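Local coordinates for protein pngf-ii (Elizabethkingia meningoseptica, PDB 4R4X) that probably hydrolyses the amide bond between N-linked glycans and asparagine in glycopeptides and glycoproteins, as a bacterial peptide:N-glycosidase of the PNGase F type, at residues 40-45 against 159-164; 50-55 against 61-66; 22-27 against 33-38. One frame throughout, in Å; residues are numbered along the deposited sequence.

How the interactions relate
From the N terminus, interaction 3 comes first, closing the hairpin of strands 23-27 and 31-36. The chain then turns through helix 37-40 into residues 40-45, where interaction 1 opens a loop that shuts only at 159-164, with 113 residues in between. Interaction 2, the hairpin of strands 48-54 and 59-65, is nested inside that loop, while interaction 3 precedes both in series. Strands 31-36 and 48-54 are neighbours, joined by a probable hydrogen bond from Leu-34 N to Asn-51 O, so the two hairpins form one continuous antiparallel run. Zinc links interactions 1 and 2 through Asp-159 and Glu-52, tying helix 160-163 to the strands of this N-terminal region.

Interaction 1 of 3, residues 40-45 against 159-164; sequences KNKKAD and DQSLFN. With ZN (zinc ion), chain B.
Lys-42, in the turn after helix 37-40, reaches the short helix 160-163 with the end of its side chain and meets Ser-161 there. The helix is preceded by Asp-159, which occupies the N-cap position but makes no capping bond with its carboxylate; OD2 instead binds zinc at 2.1 Å, a site it shares with Glu-52. Next in the helix to matter is Ser-161, whose carbonyl O accepts a weak hydrogen bond from Lys-42 NZ, 3.0 Å away. The ammonium group arrives by a chain bent at chi2 and again at chi4 (-51°), and its NZ also lies 3.7 Å from Ser-161 OG. It probably gains from the partial negative charge of the Ser-161 carbonyl, though the bond is weak. Leu-162 follows; its side chain packs on Ile-39 and Phe-35, while its CG lies over one face of the Phe-163 ring, displaced toward the rim. That ring in turn meets Phe-63 edge-to-face. Across from all this, Lys-42 has positive phi and ends helix 37-40 in a Schellman motif, so the contact is a Schellman turn whose lysine reaches a one-turn helix, the N-cap residue of which contributes, with Glu-52, to a carboxylate zinc site.

Interaction 2 of 3, residues 50-55 against 61-66; sequences VNEINR and SQFAFL. With ZN (zinc ion), chain B.
Val-50 and Phe-63 exchange two backbone hydrogen bonds, Val-50 N to Phe-63 O and Phe-63 N to Val-50 O, each 2.9 Å long. Two residues along, Glu-52 N gives to Ser-61 O at 2.9 Å and Ser-61 N returns to Glu-52 O at 2.8 Å. All four are close to straight, the last with an angle of 170° at the hydrogen. Between these hydrogen-bonded pairs stands the non-hydrogen-bonded pair Asn-51 and Gln-62, whose main chains bond outward instead, to Leu-34 and Thr-74 respectively. This is the regular pattern of an antiparallel beta hairpin, formed by strands 48-54 and 59-65 and flanked on both edges by further strands, so the outward-facing peptide groups of Ile-53 and Ala-64 also find partners, in strands 31-36 and 70-76. Ser-61 O has a second neighbour in Asn-51 CA, a CA-H...O contact of 3.3 Å. Among side chains, Ser-61 OG bonds with Ser-75 OG, and Gln-62 NE2 with Glu-49 OE1. The carboxylate of Glu-52 takes zinc through both oxygens, OE1 being the nearer and OE2 2.5 Å from the metal, with Asp-159 as a further ligand. The Glu-52 chain, extended beyond CG, passes the Phe-63 ring obliquely, Glu-52 CG lying 3.8 Å from Phe-63 CE1, with carboxylate and ring planes 75° apart. Val-50 O sits at that ring's edge, and Val-50 CB meets Phe-65 CE1 at 4.2 Å.

Interaction 3 of 3, residues 22-27 against 33-38; sequences HIISIT and LLFNEK
Phe-35 packs against Ile-24 and Ile-26 of the opposite strand, on the face of the hairpin of strands 23-27 and 31-36 that carries Ile-24, Ile-26 and Leu-33. Its ring is brought toward the partner strand by a chi1 of 65°, which sets CG between the backbone N and the carbonyl carbon. There Ile-26 CD1 lies 3.7 Å from Phe-35 CZ, at the ring's far end, and Ile-24 CG2 meets Phe-35 CE1 at 3.8 Å. Leu-33 CD2, from the same strand as Phe-35, lies over one face of the ring, toward its rim, and Ile-24 O lies at the ring edge. On the other face of the sheet Ile-23 CG2 touches Leu-34 CD1 at 3.5 Å. Between the faces run paired backbone bonds, Ile-24 with Phe-35 and Ile-26 with Leu-33; in one of them Ile-24 N approaches Phe-35 O from well above the carbonyl plane. At the end of the strand the chain starts a helix: Asn-36 is its N-cap, OD1 accepting from Ile-39 N, and Glu-37 N bonds to His-22 O at 2.9 Å. Glu-37 and His-22 lie side by side, Glu-37 OE1 in the plane of the imidazole at its edge, 3.0 Å from His-22 CD2, with carboxylate and ring planes 74° apart. His-22 ND1 is taken by Tyr-8 O, which probably fixes the ring's rotation. The carboxylate thus faces the C-H edge at CD2, where a weak electrostatic attraction is plausible and would probably be stronger if the histidine were charged.

Interaction 1 of 3, residues 40-45 against 159-164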
ATOM      1  N   LYS A  40       5.795  31.182  -8.465  1.00 18.87           N
ATOM      2  CA  LYS A  40       6.634  32.350  -8.721  1.00 20.39           C
ATOM      3  C   LYS A  40       7.318  32.795  -7.414  1.00 21.68           C
ATOM      4  O   LYS A  40       8.521  33.069  -7.384  1.00 21.64           O
ATOM      5  CB  LYS A  40       5.795  33.501  -9.268  1.00 20.11           C
ATOM      6  CG  LYS A  40       6.603  34.693  -9.754  1.00 21.37           C
ATOM      7  CD  LYS A  40       5.705  35.764 -10.366  1.00 22.75           C
ATOM      8  CE  LYS A  40       6.437  37.105 -10.475  1.00 24.68           C
ATOM      9  NZ  LYS A  40       5.492  38.221 -10.720  1.00 25.90           N
ATOM     10  N   ASN A  41       6.532  32.836  -6.351  1.00 23.05           N
ATOM     11  CA  ASN A  41       7.005  33.282  -5.040  1.00 24.34           C
ATOM     12  C   ASN A  41       7.796  32.241  -4.240  1.00 26.01           C
ATOM     13  O   ASN A  41       8.222  32.531  -3.125  1.00 24.26           O
ATOM     14  CB  ASN A  41       5.814  33.774  -4.226  1.00 23.43           C
ATOM     15  CG  ASN A  41       5.154  34.996  -4.847  1.00 23.29           C
ATOM     16  OD1 ASN A  41       5.786  35.765  -5.558  1.00 24.35           O
ATOM     17  ND2 ASN A  41       3.884  35.177  -4.566  1.00 23.67           N
ATOM     18  N   LYS A  42       7.986  31.044  -4.808  1.00 26.76           N
ATOM     19  CA  LYS A  42       8.681  29.933  -4.145  1.00 27.34           C
ATOM     20  C   LYS A  42       8.008  29.494  -2.840  1.00 28.49           C
ATOM     21  O   LYS A  42       8.686  29.153  -1.866  1.00 25.52           O
ATOM     22  CB  LYS A  42      10.157  30.269  -3.947  1.00 29.98           C
ATOM     23  CG  LYS A  42      10.848  30.505  -5.284  1.00 33.08           C
ATOM     24  CD  LYS A  42      11.870  31.623  -5.241  1.00 37.46           C
ATOM     25  CE  LYS A  42      12.260  32.048  -6.650  1.00 40.05           C
ATOM     26  NZ  LYS A  42      12.646  30.892  -7.512  1.00 41.16           N
ATOM     27  N   LYS A  43       6.673  29.487  -2.864  1.00 26.00           N
ATOM     28  CA  LYS A  43       5.834  29.079  -1.741  1.00 27.49           C
ATOM     29  C   LYS A  43       4.976  27.865  -2.079  1.00 26.79           C
ATOM     30  O   LYS A  43       4.065  27.528  -1.327  1.00 24.83           O
ATOM     31  CB  LYS A  43       4.878  30.215  -1.348  1.00 28.70           C
ATOM     32  CG  LYS A  43       5.547  31.507  -0.895  1.00 31.68           C
ATOM     33  CD  LYS A  43       6.378  31.333   0.370  1.00 35.49           C
ATOM     34  CE  LYS A  43       6.804  32.698   0.912  1.00 38.43           C
ATOM     35  NZ  LYS A  43       7.622  32.624   2.163  1.00 40.75           N
ATOM     36  N   ALA A  44       5.222  27.222  -3.214  1.00 25.53           N
ATOM     37  CA  ALA A  44       4.360  26.112  -3.615  1.00 26.43           C
ATOM     38  C   ALA A  44       4.903  24.814  -3.047  1.00 25.55           C
ATOM     39  O   ALA A  44       6.103  24.632  -2.982  1.00 24.44           O
ATOM     40  CB  ALA A  44       4.266  26.038  -5.126  1.00 27.28           C
ATOM     41  N   ASP A  45       4.018  23.919  -2.619  1.00 26.06           N
ATOM     42  CA  ASP A  45       4.438  22.623  -2.087  1.00 27.35           C
ATOM     43  C   ASP A  45       4.784  21.631  -3.201  1.00 25.49           C
ATOM     44  O   ASP A  45       4.197  21.683  -4.275  1.00 23.15           O
ATOM     45  CB  ASP A  45       3.318  22.041  -1.224  1.00 29.20           C
ATOM     46  CG  ASP A  45       3.118  22.820   0.067  1.00 33.24           C
ATOM     47  OD1 ASP A  45       4.103  23.014   0.807  1.00 32.58           O
ATOM     48  OD2 ASP A  45       1.972  23.223   0.334  1.00 35.84           O
ATOM     49  N   ASP A 159      13.598  33.021 -16.041  1.00 23.64           N
ATOM     50  CA  ASP A 159      13.195  31.933 -15.160  1.00 24.28           C
ATOM     51  C   ASP A 159      14.395  31.203 -14.569  1.00 22.64           C
ATOM     52  O   ASP A 159      14.273  30.063 -14.119  1.00 21.57           O
ATOM     53  CB  ASP A 159      12.296  30.946 -15.908  1.00 24.73           C
ATOM     54  CG  ASP A 159      13.002  30.286 -17.076  1.00 27.59           C
ATOM     55  OD1 ASP A 159      14.248  30.343 -17.130  1.00 28.06           O
ATOM     56  OD2 ASP A 159      12.309  29.710 -17.942  1.00 31.18           O
ATOM     57  N   GLN A 160      15.553  31.855 -14.569  1.00 21.46           N
ATOM     58  CA  GLN A 160      16.754  31.243 -14.009  1.00 21.85           C
ATOM     59  C   GLN A 160      16.590  30.931 -12.522  1.00 20.61           C
ATOM     60  O   GLN A 160      16.973  29.864 -12.105  1.00 21.49           O
ATOM     61  CB  GLN A 160      18.004  32.098 -14.255  1.00 22.23           C
ATOM     62  CG  GLN A 160      19.332  31.372 -13.994  1.00 22.36           C
ATOM     63  CD  GLN A 160      19.659  31.238 -12.508  1.00 23.35           C
ATOM     64  OE1 GLN A 160      19.387  32.139 -11.714  1.00 22.72           O
ATOM     65  NE2 GLN A 160      20.222  30.098 -12.130  1.00 23.47           N
ATOM     66  N   SER A 161      15.977  31.800 -11.726  1.00 22.41           N
ATOM     67  CA  SER A 161      15.856  31.476 -10.294  1.00 23.72           C
ATOM     68  C   SER A 161      14.861  30.345 -10.034  1.00 23.14           C
ATOM     69  O   SER A 161      14.946  29.637  -9.034  1.00 21.32           O
ATOM     70  CB  SER A 161      15.480  32.702  -9.452  1.00 26.54           C
ATOM     71  OG  SER A 161      14.279  33.285  -9.889  1.00 29.98           O
ATOM     72  N   LEU A 162      13.902  30.188 -10.923  1.00 24.01           N
ATOM     73  CA  LEU A 162      12.936  29.113 -10.788  1.00 25.37           C
ATOM     74  C   LEU A 162      13.652  27.767 -10.893  1.00 24.46           C
ATOM     75  O   LEU A 162      13.418  26.878 -10.086  1.00 24.49           O
ATOM     76  CB  LEU A 162      11.848  29.256 -11.857  1.00 26.50           C
ATOM     77  CG  LEU A 162      10.780  28.169 -11.862  1.00 28.24           C
ATOM     78  CD1 LEU A 162      10.049  28.127 -10.522  1.00 28.74           C
ATOM     79  CD2 LEU A 162       9.818  28.437 -13.006  1.00 28.22           C
ATOM     80  N   PHE A 163      14.544  27.627 -11.872  1.00 23.36           N
ATOM     81  CA  PHE A 163      15.246  26.367 -12.094  1.00 23.92           C
ATOM     82  C   PHE A 163      16.584  26.211 -11.351  1.00 23.96           C
ATOM     83  O   PHE A 163      17.032  25.109 -11.165  1.00 23.50           O
ATOM     84  CB  PHE A 163      15.429  26.106 -13.597  1.00 24.42           C
ATOM     85  CG  PHE A 163      14.128  25.925 -14.332  1.00 25.30           C
ATOM     86  CD1 PHE A 163      13.458  24.712 -14.295  1.00 26.06           C
ATOM     87  CD2 PHE A 163      13.542  26.981 -15.015  1.00 26.28           C
ATOM     88  CE1 PHE A 163      12.242  24.550 -14.950  1.00 26.76           C
ATOM     89  CE2 PHE A 163      12.325  26.824 -15.674  1.00 26.49           C
ATOM     90  CZ  PHE A 163      11.672  25.605 -15.639  1.00 26.04           C
ATOM     91  N   ASN A 164      17.108  27.325 -10.825  0.50 24.62           N
ATOM     92  CA  ASN A 164      18.381  27.379 -10.087  0.50 23.42           C
ATOM     93  C   ASN A 164      18.472  26.347  -8.968  0.50 23.16           C
ATOM     94  O   ASN A 164      17.556  26.226  -8.155  0.50 21.18           O
ATOM     95  CB  ASN A 164      18.552  28.787  -9.485  0.50 23.62           C
ATOM     96  CG  ASN A 164      19.864  28.967  -8.734  0.50 23.27           C
ATOM     97  OD1 ASN A 164      19.875  29.030  -7.498  0.50 24.01           O
ATOM     98  ND2 ASN A 164      20.969  29.082  -9.471  0.50 21.39           N
TER
HETATM   99 ZN    ZN B1001      12.521  28.727 -19.773  0.50 23.52          ZN

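Interaction 2 of 3, residues 50-55 against 61-66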
ATOM      1  N   VAL A  50       5.258  23.266 -13.938  1.00 15.35           N
ATOM      2  CA  VAL A  50       5.322  24.443 -14.784  1.00 16.59           C
ATOM      3  C   VAL A  50       5.328  23.981 -16.243  1.00 16.83           C
ATOM      4  O   VAL A  50       5.814  22.892 -16.555  1.00 15.51           O
ATOM      5  CB  VAL A  50       6.629  25.207 -14.411  1.00 17.95           C
ATOM      6  CG1 VAL A  50       7.226  25.951 -15.571  1.00 19.74           C
ATOM      7  CG2 VAL A  50       6.387  26.108 -13.209  1.00 17.84           C
ATOM      8  N   ASN A  51       4.809  24.815 -17.143  1.00 17.61           N
ATOM      9  CA  ASN A  51       4.860  24.517 -18.564  1.00 18.88           C
ATOM     10  C   ASN A  51       5.648  25.617 -19.315  1.00 18.11           C
ATOM     11  O   ASN A  51       5.599  26.780 -18.953  1.00 16.91           O
ATOM     12  CB  ASN A  51       3.413  24.385 -19.039  1.00 21.65           C
ATOM     13  CG  ASN A  51       3.298  24.063 -20.503  1.00 24.87           C
ATOM     14  OD1 ASN A  51       3.205  22.892 -20.886  1.00 30.70           O
ATOM     15  ND2 ASN A  51       3.270  25.089 -21.333  1.00 25.11           N
ATOM     16  N   GLU A  52       6.406  25.243 -20.340  1.00 19.51           N
ATOM     17  CA  GLU A  52       7.077  26.217 -21.192  1.00 19.33           C
ATOM     18  C   GLU A  52       6.931  25.797 -22.635  1.00 19.60           C
ATOM     19  O   GLU A  52       7.036  24.612 -22.958  1.00 19.26           O
ATOM     20  CB  GLU A  52       8.558  26.349 -20.860  1.00 22.32           C
ATOM     21  CG  GLU A  52       8.833  26.910 -19.475  1.00 26.98           C
ATOM     22  CD  GLU A  52      10.273  27.373 -19.282  1.00 30.87           C
ATOM     23  OE1 GLU A  52      11.154  26.959 -20.063  1.00 37.05           O
ATOM     24  OE2 GLU A  52      10.530  28.160 -18.342  1.00 35.57           O
ATOM     25  N   ILE A  53       6.680  26.774 -23.497  1.00 18.75           N
ATOM     26  CA  ILE A  53       6.502  26.537 -24.913  1.00 18.50           C
ATOM     27  C   ILE A  53       7.570  27.298 -25.650  1.00 19.32           C
ATOM     28  O   ILE A  53       7.734  28.481 -25.411  1.00 18.50           O
ATOM     29  CB  ILE A  53       5.135  27.041 -25.402  1.00 19.00           C
ATOM     30  CG1 ILE A  53       4.035  26.287 -24.660  1.00 19.56           C
ATOM     31  CG2 ILE A  53       5.034  26.878 -26.916  1.00 20.41           C
ATOM     32  CD1 ILE A  53       2.624  26.590 -25.107  1.00 20.33           C
ATOM     33  N   ASN A  54       8.273  26.599 -26.537  1.00 19.18           N
ATOM     34  CA  ASN A  54       9.243  27.181 -27.437  1.00 20.76           C
ATOM     35  C   ASN A  54       8.480  27.574 -28.686  1.00 20.48           C
ATOM     36  O   ASN A  54       7.950  26.714 -29.373  1.00 20.22           O
ATOM     37  CB  ASN A  54      10.329  26.152 -27.766  1.00 22.57           C
ATOM     38  CG  ASN A  54      11.369  26.692 -28.737  1.00 24.67           C
ATOM     39  OD1 ASN A  54      11.115  27.649 -29.473  1.00 25.32           O
ATOM     40  ND2 ASN A  54      12.546  26.082 -28.737  1.00 24.50           N
ATOM     41  N   ARG A  55       8.365  28.869 -28.937  1.00 21.65           N
ATOM     42  CA  ARG A  55       7.485  29.337 -30.003  1.00 22.85           C
ATOM     43  C   ARG A  55       8.111  29.158 -31.401  1.00 26.13           C
ATOM     44  O   ARG A  55       7.407  29.249 -32.397  1.00 25.83           O
ATOM     45  CB  ARG A  55       7.096  30.793 -29.767  1.00 21.45           C
ATOM     46  CG  ARG A  55       6.232  31.023 -28.538  1.00 20.88           C
ATOM     47  CD  ARG A  55       4.836  30.410 -28.677  1.00 19.95           C
ATOM     48  NE  ARG A  55       4.054  30.578 -27.452  1.00 19.31           N
ATOM     49  CZ  ARG A  55       2.846  30.030 -27.254  1.00 19.11           C
ATOM     50  NH1 ARG A  55       2.240  29.319 -28.206  1.00 18.18           N
ATOM     51  NH2 ARG A  55       2.198  30.240 -26.129  1.00 18.29           N
ATOM     52  N   SER A  61       7.078  21.858 -23.216  1.00 20.03           N
ATOM     53  CA  SER A  61       7.812  21.175 -22.147  1.00 20.50           C
ATOM     54  C   SER A  61       7.064  21.313 -20.831  1.00 19.22           C
ATOM     55  O   SER A  61       6.659  22.404 -20.440  1.00 18.24           O
ATOM     56  CB  SER A  61       9.217  21.732 -22.014  1.00 19.93           C
ATOM     57  OG  SER A  61      10.000  21.398 -23.151  1.00 21.18           O
ATOM     58  N   GLN A  62       6.864  20.184 -20.173  1.00 19.51           N
ATOM     59  CA  GLN A  62       6.232  20.138 -18.888  1.00 19.74           C
ATOM     60  C   GLN A  62       7.295  19.749 -17.867  1.00 17.92           C
ATOM     61  O   GLN A  62       7.994  18.762 -18.053  1.00 17.56           O
ATOM     62  CB  GLN A  62       5.108  19.102 -18.911  1.00 22.88           C
ATOM     63  CG  GLN A  62       4.149  19.227 -17.754  1.00 25.20           C
ATOM     64  CD  GLN A  62       3.218  20.422 -17.853  1.00 28.08           C
ATOM     65  OE1 GLN A  62       2.970  20.974 -18.930  1.00 29.73           O
ATOM     66  NE2 GLN A  62       2.669  20.810 -16.719  1.00 29.66           N
ATOM     67  N   PHE A  63       7.382  20.508 -16.788  1.00 16.65           N
ATOM     68  CA  PHE A  63       8.387  20.308 -15.748  1.00 15.85           C
ATOM     69  C   PHE A  63       7.679  20.021 -14.441  1.00 15.35           C
ATOM     70  O   PHE A  63       6.756  20.739 -14.084  1.00 14.82           O
ATOM     71  CB  PHE A  63       9.207  21.588 -15.532  1.00 15.85           C
ATOM     72  CG  PHE A  63       9.938  22.062 -16.743  1.00 16.18           C
ATOM     73  CD1 PHE A  63       9.319  22.893 -17.656  1.00 16.77           C
ATOM     74  CD2 PHE A  63      11.262  21.690 -16.967  1.00 16.48           C
ATOM     75  CE1 PHE A  63      10.013  23.345 -18.779  1.00 17.27           C
ATOM     76  CE2 PHE A  63      11.950  22.131 -18.089  1.00 16.84           C
ATOM     77  CZ  PHE A  63      11.324  22.965 -18.998  1.00 16.97           C
ATOM     78  N   ALA A  64       8.170  19.035 -13.706  1.00 14.67           N
ATOM     79  CA  ALA A  64       7.654  18.699 -12.393  1.00 15.55           C
ATOM     80  C   ALA A  64       8.759  18.853 -11.355  1.00 15.54           C
ATOM     81  O   ALA A  64       9.816  18.249 -11.482  1.00 15.57           O
ATOM     82  CB  ALA A  64       7.103  17.269 -12.384  1.00 15.92           C
ATOM     83  N   PHE A  65       8.485  19.654 -10.334  1.00 15.79           N
ATOM     84  CA  PHE A  65       9.433  19.912  -9.268  1.00 17.51           C
ATOM     85  C   PHE A  65       9.066  18.928  -8.160  1.00 17.76           C
ATOM     86  O   PHE A  65       8.015  19.043  -7.585  1.00 17.30           O
ATOM     87  CB  PHE A  65       9.303  21.357  -8.785  1.00 18.45           C
ATOM     88  CG  PHE A  65       9.753  22.381  -9.801  1.00 20.61           C
ATOM     89  CD1 PHE A  65       9.140  22.478 -11.044  1.00 21.18           C
ATOM     90  CD2 PHE A  65      10.785  23.263  -9.498  1.00 23.18           C
ATOM     91  CE1 PHE A  65       9.556  23.424 -11.978  1.00 23.49           C
ATOM     92  CE2 PHE A  65      11.202  24.211 -10.431  1.00 24.75           C
ATOM     93  CZ  PHE A  65      10.584  24.287 -11.672  1.00 23.39           C
ATOM     94  N   LEU A  66       9.915  17.948  -7.919  1.00 20.14           N
ATOM     95  CA  LEU A  66       9.528  16.805  -7.075  1.00 22.15           C
ATOM     96  C   LEU A  66       9.937  17.011  -5.650  1.00 24.70           C
ATOM     97  O   LEU A  66       9.237  16.584  -4.706  1.00 25.83           O
ATOM     98  CB  LEU A  66      10.157  15.525  -7.601  1.00 22.08           C
ATOM     99  CG  LEU A  66       9.804  15.202  -9.051  1.00 22.59           C
ATOM    100  CD1 LEU A  66      10.409  13.865  -9.406  1.00 23.55           C
ATOM    101  CD2 LEU A  66       8.301  15.194  -9.253  1.00 23.29           C
TER
HETATM  102 ZN    ZN B1001      12.521  28.727 -19.773  0.50 23.52          ZN

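Interaction 3 of 3, residues 22-27 against 33-38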
ATOM      1  N   HIS A  22      -3.302  32.635  -8.006  1.00 24.26           N
ATOM      2  CA  HIS A  22      -3.593  33.091  -9.376  1.00 23.42           C
ATOM      3  C   HIS A  22      -2.638  32.483 -10.402  1.00 20.92           C
ATOM      4  O   HIS A  22      -1.439  32.433 -10.199  1.00 19.21           O
ATOM      5  CB  HIS A  22      -3.528  34.604  -9.480  1.00 24.44           C
ATOM      6  CG  HIS A  22      -4.494  35.316  -8.586  1.00 27.45           C
ATOM      7  ND1 HIS A  22      -5.809  35.524  -8.934  1.00 28.80           N
ATOM      8  CD2 HIS A  22      -4.340  35.861  -7.355  1.00 30.05           C
ATOM      9  CE1 HIS A  22      -6.420  36.180  -7.963  1.00 30.16           C
ATOM     10  NE2 HIS A  22      -5.551  36.392  -6.991  1.00 30.32           N
ATOM     11  N   ILE A  23      -3.202  32.034 -11.511  1.00 20.44           N
ATOM     12  CA  ILE A  23      -2.415  31.555 -12.633  1.00 19.22           C
ATOM     13  C   ILE A  23      -1.727  32.741 -13.311  1.00 17.90           C
ATOM     14  O   ILE A  23      -2.285  33.841 -13.394  1.00 18.35           O
ATOM     15  CB  ILE A  23      -3.301  30.735 -13.607  1.00 19.25           C
ATOM     16  CG1 ILE A  23      -3.779  29.446 -12.926  1.00 20.32           C
ATOM     17  CG2 ILE A  23      -2.536  30.390 -14.880  1.00 19.29           C
ATOM     18  CD1 ILE A  23      -5.090  28.888 -13.459  1.00 20.56           C
ATOM     19  N   ILE A  24      -0.494  32.526 -13.753  1.00 16.83           N
ATOM     20  CA  ILE A  24       0.288  33.557 -14.429  1.00 16.71           C
ATOM     21  C   ILE A  24       0.909  33.000 -15.708  1.00 16.74           C
ATOM     22  O   ILE A  24       1.507  31.932 -15.695  1.00 15.42           O
ATOM     23  CB  ILE A  24       1.412  34.107 -13.519  1.00 18.33           C
ATOM     24  CG1 ILE A  24       0.826  34.593 -12.184  1.00 19.22           C
ATOM     25  CG2 ILE A  24       2.198  35.210 -14.241  1.00 18.79           C
ATOM     26  CD1 ILE A  24       1.851  35.062 -11.160  1.00 20.72           C
ATOM     27  N   SER A  25       0.797  33.754 -16.801  1.00 16.35           N
ATOM     28  CA  SER A  25       1.502  33.435 -18.041  1.00 17.21           C
ATOM     29  C   SER A  25       2.509  34.542 -18.271  1.00 17.32           C
ATOM     30  O   SER A  25       2.163  35.735 -18.154  1.00 18.62           O
ATOM     31  CB  SER A  25       0.525  33.340 -19.216  1.00 17.53           C
ATOM     32  OG  SER A  25       1.179  33.166 -20.483  1.00 19.24           O
ATOM     33  N   ILE A  26       3.746  34.166 -18.576  1.00 17.17           N
ATOM     34  CA  ILE A  26       4.757  35.120 -19.000  1.00 17.80           C
ATOM     35  C   ILE A  26       5.187  34.770 -20.405  1.00 17.83           C
ATOM     36  O   ILE A  26       5.575  33.625 -20.678  1.00 17.94           O
ATOM     37  CB  ILE A  26       5.966  35.132 -18.061  1.00 18.65           C
ATOM     38  CG1 ILE A  26       5.509  35.506 -16.651  1.00 20.34           C
ATOM     39  CG2 ILE A  26       7.011  36.115 -18.570  1.00 18.34           C
ATOM     40  CD1 ILE A  26       6.594  35.396 -15.606  1.00 21.66           C
ATOM     41  N   THR A  27       5.118  35.736 -21.314  1.00 17.67           N
ATOM     42  CA  THR A  27       5.257  35.395 -22.711  1.00 17.21           C
ATOM     43  C   THR A  27       5.890  36.489 -23.555  1.00 17.88           C
ATOM     44  O   THR A  27       5.697  37.674 -23.291  1.00 18.22           O
ATOM     45  CB  THR A  27       3.870  35.013 -23.276  1.00 17.34           C
ATOM     46  OG1 THR A  27       4.028  34.428 -24.566  1.00 16.87           O
ATOM     47  CG2 THR A  27       2.948  36.223 -23.367  1.00 18.30           C
ATOM     48  N   LEU A  33       5.976  30.918 -20.544  1.00 18.17           N
ATOM     49  CA  LEU A  33       6.058  30.195 -19.286  1.00 18.96           C
ATOM     50  C   LEU A  33       4.692  30.266 -18.618  1.00 18.33           C
ATOM     51  O   LEU A  33       4.097  31.334 -18.562  1.00 18.62           O
ATOM     52  CB  LEU A  33       7.140  30.822 -18.403  1.00 19.85           C
ATOM     53  CG  LEU A  33       7.139  30.350 -16.950  1.00 21.69           C
ATOM     54  CD1 LEU A  33       7.688  28.952 -16.928  1.00 22.45           C
ATOM     55  CD2 LEU A  33       7.955  31.286 -16.063  1.00 22.42           C
ATOM     56  N   LEU A  34       4.175  29.121 -18.171  1.00 17.49           N
ATOM     57  CA  LEU A  34       2.903  29.067 -17.491  1.00 18.08           C
ATOM     58  C   LEU A  34       3.064  28.485 -16.095  1.00 17.72           C
ATOM     59  O   LEU A  34       3.537  27.350 -15.904  1.00 17.75           O
ATOM     60  CB  LEU A  34       1.881  28.273 -18.316  1.00 18.45           C
ATOM     61  CG  LEU A  34       0.540  27.965 -17.642  1.00 19.89           C
ATOM     62  CD1 LEU A  34      -0.232  29.231 -17.268  1.00 19.30           C
ATOM     63  CD2 LEU A  34      -0.290  27.064 -18.554  1.00 21.07           C
ATOM     64  N   PHE A  35       2.706  29.286 -15.111  1.00 16.93           N
ATOM     65  CA  PHE A  35       2.797  28.859 -13.740  1.00 16.79           C
ATOM     66  C   PHE A  35       1.745  29.583 -12.897  1.00 17.54           C
ATOM     67  O   PHE A  35       0.609  29.824 -13.375  1.00 16.69           O
ATOM     68  CB  PHE A  35       4.278  28.915 -13.218  1.00 17.49           C
ATOM     69  CG  PHE A  35       4.922  30.302 -13.130  1.00 17.42           C
ATOM     70  CD1 PHE A  35       4.331  31.460 -13.613  1.00 18.27           C
ATOM     71  CD2 PHE A  35       6.200  30.409 -12.580  1.00 18.31           C
ATOM     72  CE1 PHE A  35       4.989  32.691 -13.515  1.00 17.95           C
ATOM     73  CE2 PHE A  35       6.865  31.625 -12.487  1.00 18.47           C
ATOM     74  CZ  PHE A  35       6.244  32.783 -12.943  1.00 18.19           C
ATOM     75  N   ASN A  36       2.076  29.882 -11.651  1.00 17.52           N
ATOM     76  CA  ASN A  36       1.169  30.583 -10.777  1.00 18.25           C
ATOM     77  C   ASN A  36       1.920  31.371  -9.695  1.00 18.91           C
ATOM     78  O   ASN A  36       3.146  31.325  -9.622  1.00 18.75           O
ATOM     79  CB  ASN A  36       0.157  29.613 -10.179  1.00 18.84           C
ATOM     80  CG  ASN A  36       0.790  28.576  -9.269  1.00 21.15           C
ATOM     81  OD1 ASN A  36       1.646  28.894  -8.425  1.00 20.07           O
ATOM     82  ND2 ASN A  36       0.340  27.319  -9.411  1.00 21.30           N
ATOM     83  N   GLU A  37       1.165  32.100  -8.884  1.00 21.84           N
ATOM     84  CA  GLU A  37       1.734  32.977  -7.833  1.00 23.14           C
ATOM     85  C   GLU A  37       2.618  32.247  -6.826  1.00 22.66           C
ATOM     86  O   GLU A  37       3.765  32.657  -6.562  1.00 24.22           O
ATOM     87  CB  GLU A  37       0.605  33.738  -7.102  1.00 25.26           C
ATOM     88  CG  GLU A  37       0.345  35.092  -7.747  1.00 29.37           C
ATOM     89  CD  GLU A  37      -0.874  35.829  -7.204  1.00 31.54           C
ATOM     90  OE1 GLU A  37      -1.542  35.318  -6.271  1.00 34.26           O
ATOM     91  OE2 GLU A  37      -1.150  36.926  -7.743  1.00 32.32           O
ATOM     92  N   LYS A  38       2.101  31.155  -6.283  1.00 23.29           N
ATOM     93  CA  LYS A  38       2.836  30.409  -5.268  1.00 23.95           C
ATOM     94  C   LYS A  38       4.134  29.838  -5.802  1.00 22.47           C
ATOM     95  O   LYS A  38       5.134  29.838  -5.112  1.00 22.35           O
ATOM     96  CB  LYS A  38       1.985  29.299  -4.688  1.00 26.17           C
ATOM     97  CG  LYS A  38       1.001  29.764  -3.631  1.00 28.99           C
ATOM     98  CD  LYS A  38      -0.001  28.653  -3.349  1.00 32.05           C
ATOM     99  CE  LYS A  38      -0.473  28.625  -1.905  1.00 34.76           C
ATOM    100  NZ  LYS A  38      -0.662  27.211  -1.476  1.00 34.92           N
TER